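Local coordinates for hypothetical protein Atu2144 (Agrobacterium tumefaciens, PDB 2ODF) that is of unknown function but belongs to the N-formylglutamate amidohydrolase family and so probably hydrolyses an amide bond in an N-acylated amino acid or a related compound, at residues F8-G13 with Q80-R84. Numbering follows the deposited sequence.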
loop_
_atom_site.group_PDB
_atom_site.type_symbol
_atom_site.label_atom_id
_atom_site.label_comp_id
_atom_site.label_asym_id
_atom_site.label_seq_id
_atom_site.Cartn_x
_atom_site.Cartn_y
_atom_site.Cartn_z
ATOM N N PHE A 8 -11.250 6.850 -10.142
ATOM C CA PHE A 8 -11.128 7.953 -11.100
ATOM C C PHE A 8 -12.239 7.922 -12.144
ATOM O O PHE A 8 -12.648 6.852 -12.606
ATOM C CB PHE A 8 -9.777 7.905 -11.867
ATOM C CG PHE A 8 -8.549 7.970 -10.981
ATOM C CD1 PHE A 8 -8.233 9.136 -10.297
ATOM C CD2 PHE A 8 -7.698 6.882 -10.856
ATOM C CE1 PHE A 8 -7.120 9.207 -9.490
ATOM C CE2 PHE A 8 -6.594 6.944 -10.051
ATOM C CZ PHE A 8 -6.303 8.117 -9.364
ATOM N N THR A 9 -12.688 9.097 -12.553
ATOM C CA THR A 9 -13.513 9.208 -13.756
ATOM C C THR A 9 -12.621 8.962 -14.976
ATOM O O THR A 9 -11.390 9.088 -14.896
ATOM C CB THR A 9 -14.168 10.602 -13.873
ATOM O OG1 THR A 9 -13.156 11.597 -14.033
ATOM C CG2 THR A 9 -15.017 10.922 -12.628
ATOM N N GLU A 10 -13.228 8.618 -16.107
ATOM C CA GLU A 10 -12.485 8.543 -17.377
ATOM C C GLU A 10 -11.726 9.830 -17.680
ATOM O O GLU A 10 -10.535 9.782 -17.946
ATOM C CB GLU A 10 -13.406 8.195 -18.568
ATOM C CG GLU A 10 -13.378 6.724 -18.997
ATOM C CD GLU A 10 -14.072 6.488 -20.352
ATOM O OE1 GLU A 10 -13.553 6.956 -21.403
ATOM O OE2 GLU A 10 -15.148 5.848 -20.360
ATOM N N ALA A 11 -12.413 10.976 -17.625
ATOM C CA ALA A 11 -11.807 12.257 -17.964
ATOM C C ALA A 11 -10.628 12.644 -17.051
ATOM O O ALA A 11 -9.745 13.393 -17.464
ATOM C CB ALA A 11 -12.850 13.362 -17.944
ATOM N N GLU A 12 -10.624 12.141 -15.823
ATOM C CA GLU A 12 -9.581 12.471 -14.857
ATOM C C GLU A 12 -8.234 11.883 -15.195
ATOM O O GLU A 12 -7.195 12.390 -14.731
ATOM C CB GLU A 12 -9.978 11.966 -13.461
ATOM C CG GLU A 12 -10.637 13.036 -12.709
ATOM C CD GLU A 12 -11.273 12.588 -11.418
ATOM O OE1 GLU A 12 -11.401 11.381 -11.108
ATOM O OE2 GLU A 12 -11.675 13.528 -10.724
ATOM N N GLY A 13 -8.256 10.805 -15.968
ATOM C CA GLY A 13 -7.037 10.129 -16.394
ATOM C C GLY A 13 -6.425 9.297 -15.292
ATOM O O GLY A 13 -7.130 8.738 -14.433
ATOM N N GLN A 80 2.963 13.087 -9.800
ATOM C CA GLN A 80 1.657 12.671 -9.303
ATOM C C GLN A 80 0.623 13.668 -9.781
ATOM O O GLN A 80 0.816 14.887 -9.638
ATOM C CB GLN A 80 1.778 12.612 -7.777
ATOM C CG GLN A 80 0.608 12.222 -6.959
ATOM C CD GLN A 80 -0.188 11.007 -7.444
ATOM O OE1 GLN A 80 0.190 9.835 -7.241
ATOM N NE2 GLN A 80 -1.333 11.286 -7.993
ATOM N N ARG A 81 -0.457 13.166 -10.378
ATOM C CA ARG A 81 -1.489 14.031 -10.960
ATOM C C ARG A 81 -2.620 14.452 -10.001
ATOM O O ARG A 81 -3.470 15.231 -10.386
ATOM C CB ARG A 81 -2.047 13.370 -12.229
ATOM C CG ARG A 81 -0.965 13.198 -13.292
ATOM C CD ARG A 81 -1.482 12.678 -14.587
ATOM N NE ARG A 81 -2.376 13.627 -15.241
ATOM C CZ ARG A 81 -3.698 13.530 -15.258
ATOM N NH1 ARG A 81 -4.313 12.513 -14.658
ATOM N NH2 ARG A 81 -4.412 14.465 -15.887
ATOM N N PHE A 82 -2.613 13.946 -8.767
ATOM C CA PHE A 82 -3.610 14.287 -7.760
ATOM C C PHE A 82 -2.998 14.706 -6.446
ATOM O O PHE A 82 -1.831 14.392 -6.156
ATOM C CB PHE A 82 -4.603 13.106 -7.567
ATOM C CG PHE A 82 -5.317 12.749 -8.844
ATOM C CD1 PHE A 82 -6.489 13.383 -9.202
ATOM C CD2 PHE A 82 -4.735 11.869 -9.739
ATOM C CE1 PHE A 82 -7.082 13.114 -10.416
ATOM C CE2 PHE A 82 -5.319 11.591 -10.923
ATOM C CZ PHE A 82 -6.492 12.209 -11.269
ATOM N N SER A 83 -3.809 15.430 -5.665
ATOM C CA SER A 83 -3.363 16.153 -4.496
ATOM C C SER A 83 -2.823 15.286 -3.382
ATOM O O SER A 83 -3.381 14.195 -3.074
ATOM C CB SER A 83 -4.508 16.982 -3.917
ATOM O OG SER A 83 -4.107 17.651 -2.740
ATOM N N ARG A 84 -1.782 15.822 -2.748
ATOM C CA ARG A 84 -1.192 15.264 -1.531
ATOM C C ARG A 84 -2.216 15.208 -0.377
ATOM O O ARG A 84 -1.959 14.561 0.650
ATOM C CB ARG A 84 0.008 16.111 -1.079
ATOM C CG ARG A 84 -0.365 17.571 -0.649
ATOM C CD ARG A 84 0.832 18.366 -0.178
ATOM N NE ARG A 84 1.471 17.741 0.972
ATOM C CZ ARG A 84 2.492 18.241 1.653
ATOM N NH1 ARG A 84 3.047 19.385 1.293
ATOM N NH2 ARG A 84 2.983 17.568 2.678
HETATM O O HOH W 1 -7.148 14.273 -17.138
#
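Arg81 reaches the turn 10-13 through its NH1, which donates to the backbone O of Glu12 at 2.9 Å along an almost straight N-H...O line of 178°. The carbonyl oxygen lies in the plane of the guanidinium, at its edge, and the donor in turn lies in the carbonyl plane. NH1 also donates to the backbone O of Lys14, so one nitrogen holds two carbonyls of the same loop. The second nitrogen adds a bridge: a water accepts from Arg81 NH2 and donates to Ala11 O, at 2.8 Å from that oxygen. Arginine suits the place because its flat group offers several N-H bonds in one plane; a bend at chi3 (66°) turns that group toward the turn.

The peptide it grips belongs to a type I beta turn from Glu10 to Gly13, closed by Gly13 N donating to Glu10 O. Just ahead, Thr9 OG1 accepts from Glu12 N in an ST motif, while Glu12 OE1 accepts from Thr9 N at 3.0 Å, the N-H coming from above the carboxylate plane. Hydroxyl and carboxylate thus cap each other's backbone N-H, the reciprocal pattern of a capping box, here around a single turn and not a regular helix. The other carboxylate oxygen, OE2, takes Gln40 N. Gly13 has a positive phi, which glycine adopts readily. The Arg81 bonds tie the loop before strand 16-19, outermost in the main mixed sheet within this chain, to the chain leaving its antiparallel neighbour 77-80.

Beside the polar bonds, Phe8 and Phe82 meet obliquely, their planes at 32° and centroids 4.7 Å apart. Phe8 CE1 sits over one face of the Phe82 ring, offset toward its rim and 3.3 Å from CE2. The rim of Phe82 also meets Glu12, with CZ 3.5 Å from its O. Both phenylalanines rest on Leu126 of helix 116-143, large, flat hydrocarbon rings that fill this apolar side against the leucine.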